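Local coordinates for protein cellulase (Uncultured bacterium, PDB 6XSO) that probably hydrolyses internal beta-1,4 linkages in cellulose and other plant-wall polysaccharides, acting as a GH5_4 endoglucanase of broad specificity, at residues Cys117-His122 against Val168-Tyr173; Arg211-Ala216 against Arg227-Asn232; Pro82-Gln87 against His122-Ala127. All blocks are in the same frame, centred on the assembly; numbering follows the deposited sequence.

In the fold
All three contacts belong to one eight-stranded parallel (beta/alpha)8 barrel, the TIM-barrel fold, and all are buried. Contact 1 lies deepest, its centre about 6 Å from the centre of the chain. It joins strands 116-119 and 168-171 and mixes backbone bonds with a polar cluster. Contact 2 lies further out, where helix 196-219 packs on strand 229-232, the next neighbour of 168-171. Its chemistry is apolar. Contact 3 joins the loops that follow strands 78-81 and 116-119 and is held largely by polar contacts of loop backbone and side chains; Tyr86 and His123 there are partly exposed. Contacts 1 and 3 share His122. Contacts 2 and 3 do not touch, and their centres are about 17 Å apart.

Contact 1. Residues Cys117-His122 against Val168-Tyr173; sequences CIINVH and VLFESY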
loop_
_atom_site.group_PDB
_atom_site.type_symbol
_atom_site.label_atom_id
_atom_site.label_comp_id
_atom_site.label_asym_id
_atom_site.label_seq_id
_atom_site.Cartn_x
_atom_site.Cartn_y
_atom_site.Cartn_z
ATOM N N CYS A 117 3.965 6.312 -8.434
ATOM C CA CYS A 117 4.739 5.583 -7.439
ATOM C C CYS A 117 4.184 5.889 -6.052
ATOM O O CYS A 117 4.065 7.056 -5.676
ATOM C CB CYS A 117 6.216 5.981 -7.484
ATOM S SG CYS A 117 7.254 4.932 -6.435
ATOM N N ILE A 118 3.821 4.849 -5.304
ATOM C CA ILE A 118 3.429 4.984 -3.900
ATOM C C ILE A 118 4.577 4.468 -3.037
ATOM O O ILE A 118 5.030 3.335 -3.223
ATOM C CB ILE A 118 2.153 4.174 -3.612
ATOM C CG1 ILE A 118 0.944 4.678 -4.401
ATOM C CG2 ILE A 118 1.846 4.189 -2.101
ATOM C CD1 ILE A 118 -0.249 3.674 -4.368
ATOM N N ILE A 119 5.017 5.273 -2.059
ATOM C CA ILE A 119 5.946 4.803 -1.034
ATOM C C ILE A 119 5.228 4.839 0.311
ATOM O O ILE A 119 4.387 5.712 0.552
ATOM C CB ILE A 119 7.267 5.582 -0.942
ATOM C CG1 ILE A 119 7.004 7.070 -0.767
ATOM C CG2 ILE A 119 8.127 5.291 -2.186
ATOM C CD1 ILE A 119 8.295 7.868 -0.497
ATOM N N ASN A 120 5.545 3.885 1.182
ATOM C CA ASN A 120 4.811 3.771 2.444
ATOM C C ASN A 120 5.764 3.502 3.616
ATOM O O ASN A 120 6.989 3.598 3.504
ATOM C CB ASN A 120 3.702 2.697 2.373
ATOM C CG ASN A 120 4.248 1.274 2.464
ATOM O OD1 ASN A 120 5.454 1.051 2.386
ATOM N ND2 ASN A 120 3.357 0.307 2.635
ATOM N N VAL A 121 5.158 3.159 4.749
ATOM C CA VAL A 121 5.813 2.658 5.956
ATOM C C VAL A 121 5.202 1.269 6.163
ATOM O O VAL A 121 3.998 1.156 6.440
ATOM C CB VAL A 121 5.563 3.598 7.142
ATOM C CG1 VAL A 121 5.974 2.964 8.465
ATOM C CG2 VAL A 121 6.307 4.932 6.944
ATOM N N HIS A 122 6.009 0.206 5.976
ATOM C CA HIS A 122 5.463 -1.125 5.712
ATOM C C HIS A 122 5.599 -2.002 6.927
ATOM O O HIS A 122 4.690 -2.049 7.773
ATOM C CB HIS A 122 6.070 -1.679 4.413
ATOM C CG HIS A 122 5.271 -2.784 3.811
ATOM N ND1 HIS A 122 4.160 -2.546 3.031
ATOM C CD2 HIS A 122 5.369 -4.131 3.919
ATOM C CE1 HIS A 122 3.637 -3.689 2.640
ATOM N NE2 HIS A 122 4.365 -4.671 3.140
ATOM N N VAL A 168 4.146 11.000 -7.491
ATOM C CA VAL A 168 4.608 10.396 -6.246
ATOM C C VAL A 168 3.565 10.641 -5.162
ATOM O O VAL A 168 3.229 11.794 -4.857
ATOM C CB VAL A 168 5.986 10.923 -5.819
ATOM C CG1 VAL A 168 6.366 10.342 -4.457
ATOM C CG2 VAL A 168 7.040 10.558 -6.857
ATOM N N LEU A 169 3.079 9.549 -4.572
ATOM C CA LEU A 169 2.118 9.566 -3.481
ATOM C C LEU A 169 2.737 8.913 -2.253
ATOM O O LEU A 169 3.618 8.057 -2.370
ATOM C CB LEU A 169 0.828 8.791 -3.829
ATOM C CG LEU A 169 -0.142 9.474 -4.792
ATOM C CD1 LEU A 169 0.298 9.253 -6.244
ATOM C CD2 LEU A 169 -1.574 8.987 -4.599
ATOM N N PHE A 170 2.286 9.331 -1.063
ATOM C CA PHE A 170 2.733 8.737 0.186
ATOM C C PHE A 170 1.579 7.996 0.858
ATOM O O PHE A 170 0.436 8.465 0.841
ATOM C CB PHE A 170 3.190 9.800 1.193
ATOM C CG PHE A 170 4.284 10.729 0.716
ATOM C CD1 PHE A 170 5.209 10.369 -0.261
ATOM C CD2 PHE A 170 4.402 11.988 1.304
ATOM C CE1 PHE A 170 6.208 11.265 -0.651
ATOM C CE2 PHE A 170 5.396 12.875 0.922
ATOM C CZ PHE A 170 6.296 12.512 -0.054
ATOM N N GLU A 171 1.891 6.864 1.500
ATOM C CA GLU A 171 0.927 6.036 2.218
ATOM C C GLU A 171 1.345 5.908 3.680
ATOM O O GLU A 171 2.465 5.499 3.977
ATOM C CB GLU A 171 0.817 4.659 1.558
ATOM C CG GLU A 171 0.163 3.568 2.381
ATOM C CD GLU A 171 0.436 2.190 1.792
ATOM O OE1 GLU A 171 0.653 2.110 0.561
ATOM O OE2 GLU A 171 0.416 1.190 2.551
ATOM N N SER A 172 0.407 6.209 4.573
ATOM C CA SER A 172 0.697 6.449 5.985
ATOM C C SER A 172 1.368 5.274 6.691
ATOM O O SER A 172 2.295 5.474 7.487
ATOM C CB SER A 172 -0.623 6.805 6.680
ATOM O OG SER A 172 -1.602 5.770 6.523
ATOM N N TYR A 173 0.852 4.065 6.516
ATOM C CA TYR A 173 1.257 2.859 7.258
ATOM C C TYR A 173 0.559 1.705 6.536
ATOM O O TYR A 173 -0.482 1.902 5.894
ATOM C CB TYR A 173 0.908 2.890 8.796
ATOM C CG TYR A 173 -0.500 3.376 9.011
ATOM C CD1 TYR A 173 -1.574 2.558 8.690
ATOM C CD2 TYR A 173 -0.765 4.673 9.448
ATOM C CE1 TYR A 173 -2.856 3.008 8.779
ATOM C CE2 TYR A 173 -2.053 5.137 9.527
ATOM C CZ TYR A 173 -3.084 4.307 9.169
ATOM O OH TYR A 173 -4.360 4.790 9.223
#
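Ile118 pairs with Leu169 and Ile119 with Phe170 in a parallel ladder between two barrel strands. The backbone bonds come first. Leu169 N gives a nearly straight bond to Cys117 O (2.9 Å, 174°). Ile119 N bonds to Leu169 O at 3.1 Å, and Glu171 N to Ile119 O at 2.9 Å. The ladder frays beyond this, and the buried Val121 N has no partner.

Apolar contacts follow. Ile119 and Phe170 lie side by side, with Ile119 CG1 3.8 Å from Phe170 CD1. On the opposite face of the sheet Ile118 CG1 lies 4.2 Å from Leu169 CB.

The polar part is Asn120 beside Glu171, their amide and carboxylate planes 75° apart. Glu171 CG is anti to the backbone N (chi1 164°), and the extended chain carries OE2 to Asn120 ND2 (3.1 Å), which meets it from above the carboxylate plane. The same ND2 bonds to His122 ND1 (3.0 Å), in plane with both amide and ring. Val83 N bonds to Asn120 OD1; together they fix the amide's rotation. Arg80 forms a salt bridge to Glu171 OE2 and Asn232 ND2 also bonds to it.

Strands 78-81 and 229-232 flank the pair. Helices 97-111 and 140-161 pack on Ile119, while helix 196-219 packs on Phe170.

Contact 2. Residues Arg211-Ala216 against Arg227-Asn232; sequences RSFVNA and RNLIVN
Phe213 reaches from helix 196-219 to Leu229, Ile230 and Val231 of the strand and carries most of the packing. Its CG is anti to the backbone N (chi1 161°), which sends the ring toward them. Through CD2, CE2 and CZ the ring meets three consecutive residues. Phe213 CE2 lies 3.8 Å from Leu229 CB. The same Phe213 CE2 comes to 3.4 Å from Ile230 O, a backbone carbonyl. One atom back along the ring, Phe213 CD2 is 3.9 Å from Val231 CG1. Phe213 crosses the side chains of Leu229 and Val231 obliquely.

Val214 adds a looser contact. Val214 CG2 is 4.3 Å from Leu229 CD1, and Val214 also packs on Pro257 and Glu260. The solvent side is that of Arg211 and Asn215, which start away from the strand and are exposed. Ser212 and Ile230 are buried but have partners elsewhere. The Ser212 hydroxyl bonds to Glu151 and Tyr143 of helix 140-161. The side chain of Ile230 leaves the backbone away from the helix and touches Gln267 of strand 264-270.

Segments 211-216 and 229-232 run nearly antiparallel, at 168°, with their axes 9.5 Å apart at closest approach. Strand 168-171 precedes this helix and lies beside strand 229-232, parallel to it. Together the three form a beta-alpha-beta crossover, the connection from which (beta/alpha)8 barrels are built.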
loop_
_atom_site.group_PDB
_atom_site.type_symbol
_atom_site.label_atom_id
_atom_site.label_comp_id
_atom_site.label_asym_id
_atom_site.label_seq_id
_atom_site.Cartn_x
_atom_site.Cartn_y
_atom_site.Cartn_z
ATOM N N ARG A 211 -3.859 11.214 11.270
ATOM C CA ARG A 211 -3.724 12.651 11.487
ATOM C C ARG A 211 -2.260 13.064 11.549
ATOM O O ARG A 211 -1.847 14.065 10.942
ATOM C CB ARG A 211 -4.341 13.028 12.835
ATOM C CG ARG A 211 -5.828 13.190 12.917
ATOM C CD ARG A 211 -6.188 14.027 14.165
ATOM N NE ARG A 211 -5.576 13.565 15.422
ATOM C CZ ARG A 211 -6.035 12.556 16.169
ATOM N NH1 ARG A 211 -7.098 11.863 15.796
ATOM N NH2 ARG A 211 -5.420 12.227 17.299
ATOM N N SER A 212 -1.467 12.315 12.316
ATOM C CA SER A 212 -0.059 12.637 12.470
ATOM C C SER A 212 0.653 12.613 11.127
ATOM O O SER A 212 1.484 13.482 10.856
ATOM C CB SER A 212 0.595 11.647 13.429
ATOM O OG SER A 212 0.395 12.015 14.784
ATOM N N PHE A 213 0.352 11.608 10.295
ATOM C CA PHE A 213 0.937 11.489 8.961
ATOM C C PHE A 213 0.614 12.702 8.118
ATOM O O PHE A 213 1.511 13.344 7.560
ATOM C CB PHE A 213 0.380 10.221 8.320
ATOM C CG PHE A 213 0.504 10.143 6.821
ATOM C CD1 PHE A 213 1.737 10.019 6.205
ATOM C CD2 PHE A 213 -0.639 10.125 6.036
ATOM C CE1 PHE A 213 1.828 9.897 4.814
ATOM C CE2 PHE A 213 -0.569 9.992 4.664
ATOM C CZ PHE A 213 0.667 9.872 4.047
ATOM N N VAL A 214 -0.673 13.037 8.015
ATOM C CA VAL A 214 -1.063 14.161 7.169
ATOM C C VAL A 214 -0.419 15.442 7.676
ATOM O O VAL A 214 0.159 16.215 6.904
ATOM C CB VAL A 214 -2.594 14.267 7.084
ATOM C CG1 VAL A 214 -3.001 15.568 6.438
ATOM C CG2 VAL A 214 -3.155 13.085 6.282
ATOM N N ASN A 215 -0.499 15.681 8.988
ATOM C CA ASN A 215 0.040 16.914 9.538
ATOM C C ASN A 215 1.544 17.011 9.319
ATOM O O ASN A 215 2.064 18.090 9.001
ATOM C CB ASN A 215 -0.275 16.995 11.029
ATOM C CG ASN A 215 -1.758 17.200 11.310
ATOM O OD1 ASN A 215 -2.533 17.566 10.425
ATOM N ND2 ASN A 215 -2.161 16.952 12.557
ATOM N N ALA A 216 2.262 15.900 9.490
ATOM C CA ALA A 216 3.710 15.936 9.313
ATOM C C ALA A 216 4.063 16.213 7.860
ATOM O O ALA A 216 4.958 17.013 7.566
ATOM C CB ALA A 216 4.320 14.609 9.763
ATOM N N ARG A 227 0.193 17.323 -2.332
ATOM C CA ARG A 227 0.468 15.954 -2.749
ATOM C C ARG A 227 -0.686 15.031 -2.361
ATOM O O ARG A 227 -1.322 15.206 -1.319
ATOM C CB ARG A 227 1.776 15.462 -2.117
ATOM C CG ARG A 227 2.205 14.082 -2.614
ATOM C CD ARG A 227 3.576 13.661 -2.092
ATOM N NE ARG A 227 4.551 14.722 -2.350
ATOM C CZ ARG A 227 5.056 15.030 -3.539
ATOM N NH1 ARG A 227 4.739 14.340 -4.622
ATOM N NH2 ARG A 227 5.894 16.052 -3.628
ATOM N N ASN A 228 -0.955 14.051 -3.208
ATOM C CA ASN A 228 -1.992 13.077 -2.904
ATOM C C ASN A 228 -1.458 12.063 -1.911
ATOM O O ASN A 228 -0.413 11.443 -2.140
ATOM C CB ASN A 228 -2.481 12.484 -4.208
ATOM C CG ASN A 228 -3.279 13.487 -4.990
ATOM O OD1 ASN A 228 -4.118 14.188 -4.423
ATOM N ND2 ASN A 228 -3.001 13.600 -6.285
ATOM N N LEU A 229 -2.161 11.946 -0.786
ATOM C CA LEU A 229 -1.760 11.119 0.336
ATOM C C LEU A 229 -2.809 10.048 0.592
ATOM O O LEU A 229 -3.981 10.188 0.229
ATOM C CB LEU A 229 -1.612 11.966 1.604
ATOM C CG LEU A 229 -0.752 13.223 1.515
ATOM C CD1 LEU A 229 -0.714 13.947 2.835
ATOM C CD2 LEU A 229 0.639 12.828 1.088
ATOM N N ILE A 230 -2.371 8.955 1.199
ATOM C CA ILE A 230 -3.193 7.756 1.340
ATOM C C ILE A 230 -3.128 7.306 2.789
ATOM O O ILE A 230 -2.036 7.211 3.364
ATOM C CB ILE A 230 -2.659 6.621 0.438
ATOM C CG1 ILE A 230 -2.535 7.055 -1.016
ATOM C CG2 ILE A 230 -3.513 5.374 0.589
ATOM C CD1 ILE A 230 -1.523 6.215 -1.764
ATOM N N VAL A 231 -4.295 7.040 3.388
ATOM C CA VAL A 231 -4.378 6.501 4.745
ATOM C C VAL A 231 -5.063 5.138 4.671
ATOM O O VAL A 231 -6.006 4.948 3.888
ATOM C CB VAL A 231 -5.101 7.445 5.734
ATOM C CG1 VAL A 231 -4.294 8.711 5.919
ATOM C CG2 VAL A 231 -6.506 7.757 5.284
ATOM N N ASN A 232 -4.565 4.181 5.456
ATOM C CA ASN A 232 -5.055 2.812 5.427
ATOM C C ASN A 232 -6.002 2.531 6.597
ATOM O O ASN A 232 -5.903 3.111 7.683
ATOM C CB ASN A 232 -3.900 1.804 5.438
ATOM C CG ASN A 232 -3.060 1.843 4.170
ATOM O OD1 ASN A 232 -3.054 2.824 3.443
ATOM N ND2 ASN A 232 -2.341 0.761 3.913
#

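Contact 3. Residues Pro82-Gln87 against His122-Ala127; sequences PVTWYQ and HHDTGA
Asp124 meets Trp85 and Tyr86 where two loops leave the C-terminal ends of strands 78-81 and 116-119 in the (beta/alpha)8 barrel, the end where TIM-barrel enzymes carry the active site. It belongs to a type I beta turn from His122 to Thr125. From Asp124 CB the chain turns with CG anti to the carbonyl carbon (chi1 -56°), and this brings the carboxylate up to the backbone of the facing loop. Asp124 CG lies 3.5 Å from Trp85 N. Beyond it, OD2 uses its syn lone pair to accept a bond from Trp85 N at 2.9 Å. The same oxygen meets the edge of the indole ring, at CD1. Asp124 OD1 lies 2.9 Å from Tyr86 N and near the plane of the tyrosine ring; it accepts a bond from Trp135 NE1.

Two further bonds join the loops. His123 N gives one to Thr84 OG1 at 2.9 Å, and that hydroxyl is also bonded to Asp40 O. His122 N gives the other to Val83 O, a bent bond of 131°. Pro82 CB makes a CH-pi contact over the imidazole face of His122, 3.6 Å from the ring centroid.

Tyr86, partly exposed, bonds through OH to Asn42 OD1, and its side chain comes within about 4 Å of a bound di(hydroxyethyl)ether. Within the turn, His122 O accepts two bonds: from Thr125 N at 3.0 Å, and from Thr125 OG1 at 2.7 Å.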
loop_
_atom_site.group_PDB
_atom_site.type_symbol
_atom_site.label_atom_id
_atom_site.label_comp_id
_atom_site.label_asym_id
_atom_site.label_seq_id
_atom_site.Cartn_x
_atom_site.Cartn_y
_atom_site.Cartn_z
ATOM N N PRO A 82 6.698 -0.720 -1.358
ATOM C CA PRO A 82 6.692 -0.798 0.107
ATOM C C PRO A 82 8.093 -0.635 0.668
ATOM O O PRO A 82 9.066 -1.174 0.140
ATOM C CB PRO A 82 6.163 -2.205 0.400
ATOM C CG PRO A 82 5.758 -2.781 -0.875
ATOM C CD PRO A 82 6.333 -1.993 -1.995
ATOM N N VAL A 83 8.192 0.092 1.779
ATOM C CA VAL A 83 9.479 0.331 2.419
ATOM C C VAL A 83 9.330 0.091 3.914
ATOM O O VAL A 83 8.399 0.615 4.538
ATOM C CB VAL A 83 9.999 1.767 2.189
ATOM C CG1 VAL A 83 11.373 1.946 2.801
ATOM C CG2 VAL A 83 10.070 2.116 0.736
ATOM N N THR A 84 10.274 -0.655 4.493
ATOM C CA THR A 84 10.365 -0.868 5.935
ATOM C C THR A 84 11.555 -0.089 6.471
ATOM O O THR A 84 12.676 -0.230 5.966
ATOM C CB THR A 84 10.482 -2.359 6.263
ATOM O OG1 THR A 84 9.302 -3.037 5.794
ATOM C CG2 THR A 84 10.665 -2.573 7.781
ATOM N N TRP A 85 11.312 0.724 7.502
ATOM C CA TRP A 85 12.274 1.738 7.900
ATOM C C TRP A 85 13.043 1.447 9.184
ATOM O O TRP A 85 14.116 2.027 9.373
ATOM C CB TRP A 85 11.587 3.112 8.035
ATOM C CG TRP A 85 10.912 3.554 6.771
ATOM C CD1 TRP A 85 9.638 3.270 6.389
ATOM C CD2 TRP A 85 11.481 4.360 5.720
ATOM N NE1 TRP A 85 9.376 3.830 5.154
ATOM C CE2 TRP A 85 10.485 4.511 4.729
ATOM C CE3 TRP A 85 12.725 4.966 5.523
ATOM C CZ2 TRP A 85 10.683 5.258 3.581
ATOM C CZ3 TRP A 85 12.931 5.690 4.352
ATOM C CH2 TRP A 85 11.915 5.811 3.390
ATOM N N TYR A 86 12.549 0.559 10.056
ATOM C CA TYR A 86 13.059 0.518 11.422
ATOM C C TYR A 86 14.512 0.065 11.508
ATOM O O TYR A 86 15.217 0.438 12.463
ATOM C CB TYR A 86 12.165 -0.346 12.320
ATOM C CG TYR A 86 12.281 -1.861 12.142
ATOM C CD1 TYR A 86 13.127 -2.613 12.952
ATOM C CD2 TYR A 86 11.509 -2.531 11.202
ATOM C CE1 TYR A 86 13.218 -3.993 12.799
ATOM C CE2 TYR A 86 11.602 -3.903 11.044
ATOM C CZ TYR A 86 12.456 -4.624 11.856
ATOM O OH TYR A 86 12.559 -5.991 11.718
ATOM N N GLN A 87 14.982 -0.748 10.561
ATOM C CA GLN A 87 16.382 -1.159 10.549
ATOM C C GLN A 87 17.276 -0.120 9.890
ATOM O O GLN A 87 18.479 -0.367 9.717
ATOM C CB GLN A 87 16.553 -2.517 9.870
ATOM C CG GLN A 87 15.625 -3.588 10.452
ATOM C CD GLN A 87 16.056 -4.998 10.114
ATOM O OE1 GLN A 87 15.613 -5.563 9.117
ATOM N NE2 GLN A 87 16.943 -5.567 10.937
ATOM N N HIS A 122 6.009 0.206 5.976
ATOM C CA HIS A 122 5.463 -1.125 5.712
ATOM C C HIS A 122 5.599 -2.002 6.927
ATOM O O HIS A 122 4.690 -2.049 7.773
ATOM C CB HIS A 122 6.070 -1.679 4.413
ATOM C CG HIS A 122 5.271 -2.784 3.811
ATOM N ND1 HIS A 122 4.160 -2.546 3.031
ATOM C CD2 HIS A 122 5.369 -4.131 3.919
ATOM C CE1 HIS A 122 3.637 -3.689 2.640
ATOM N NE2 HIS A 122 4.365 -4.671 3.140
ATOM N N HIS A 123 6.679 -2.795 7.075
ATOM C CA HIS A 123 6.770 -3.738 8.192
ATOM C C HIS A 123 7.235 -3.099 9.483
ATOM O O HIS A 123 7.592 -3.799 10.435
ATOM C CB HIS A 123 7.613 -4.957 7.837
ATOM C CG HIS A 123 6.962 -5.842 6.830
ATOM N ND1 HIS A 123 5.645 -6.242 6.930
ATOM C CD2 HIS A 123 7.445 -6.406 5.700
ATOM C CE1 HIS A 123 5.347 -7.018 5.902
ATOM N NE2 HIS A 123 6.425 -7.145 5.146
ATOM N N ASP A 124 7.201 -1.770 9.520
ATOM C CA ASP A 124 7.093 -1.063 10.795
ATOM C C ASP A 124 5.767 -1.331 11.480
ATOM O O ASP A 124 5.670 -1.121 12.701
ATOM C CB ASP A 124 7.293 0.411 10.472
ATOM C CG ASP A 124 8.623 0.661 9.754
ATOM O OD1 ASP A 124 9.664 0.681 10.454
ATOM O OD2 ASP A 124 8.612 0.785 8.499
ATOM N N THR A 125 4.767 -1.790 10.725
ATOM C CA THR A 125 3.511 -2.330 11.218
ATOM C C THR A 125 3.499 -3.843 11.025
ATOM O O THR A 125 4.310 -4.413 10.283
ATOM C CB THR A 125 2.304 -1.772 10.452
ATOM O OG1 THR A 125 2.316 -2.269 9.101
ATOM C CG2 THR A 125 2.263 -0.261 10.442
ATOM N N GLY A 126 2.533 -4.489 11.677
ATOM C CA GLY A 126 2.162 -5.851 11.358
ATOM C C GLY A 126 2.181 -6.786 12.546
ATOM O O GLY A 126 2.334 -6.385 13.705
ATOM N N ALA A 127 1.987 -8.067 12.250
ATOM C CA ALA A 127 1.862 -9.078 13.286
ATOM C C ALA A 127 3.220 -9.460 13.867
ATOM O O ALA A 127 4.153 -9.815 13.132
ATOM C CB ALA A 127 1.184 -10.317 12.698
#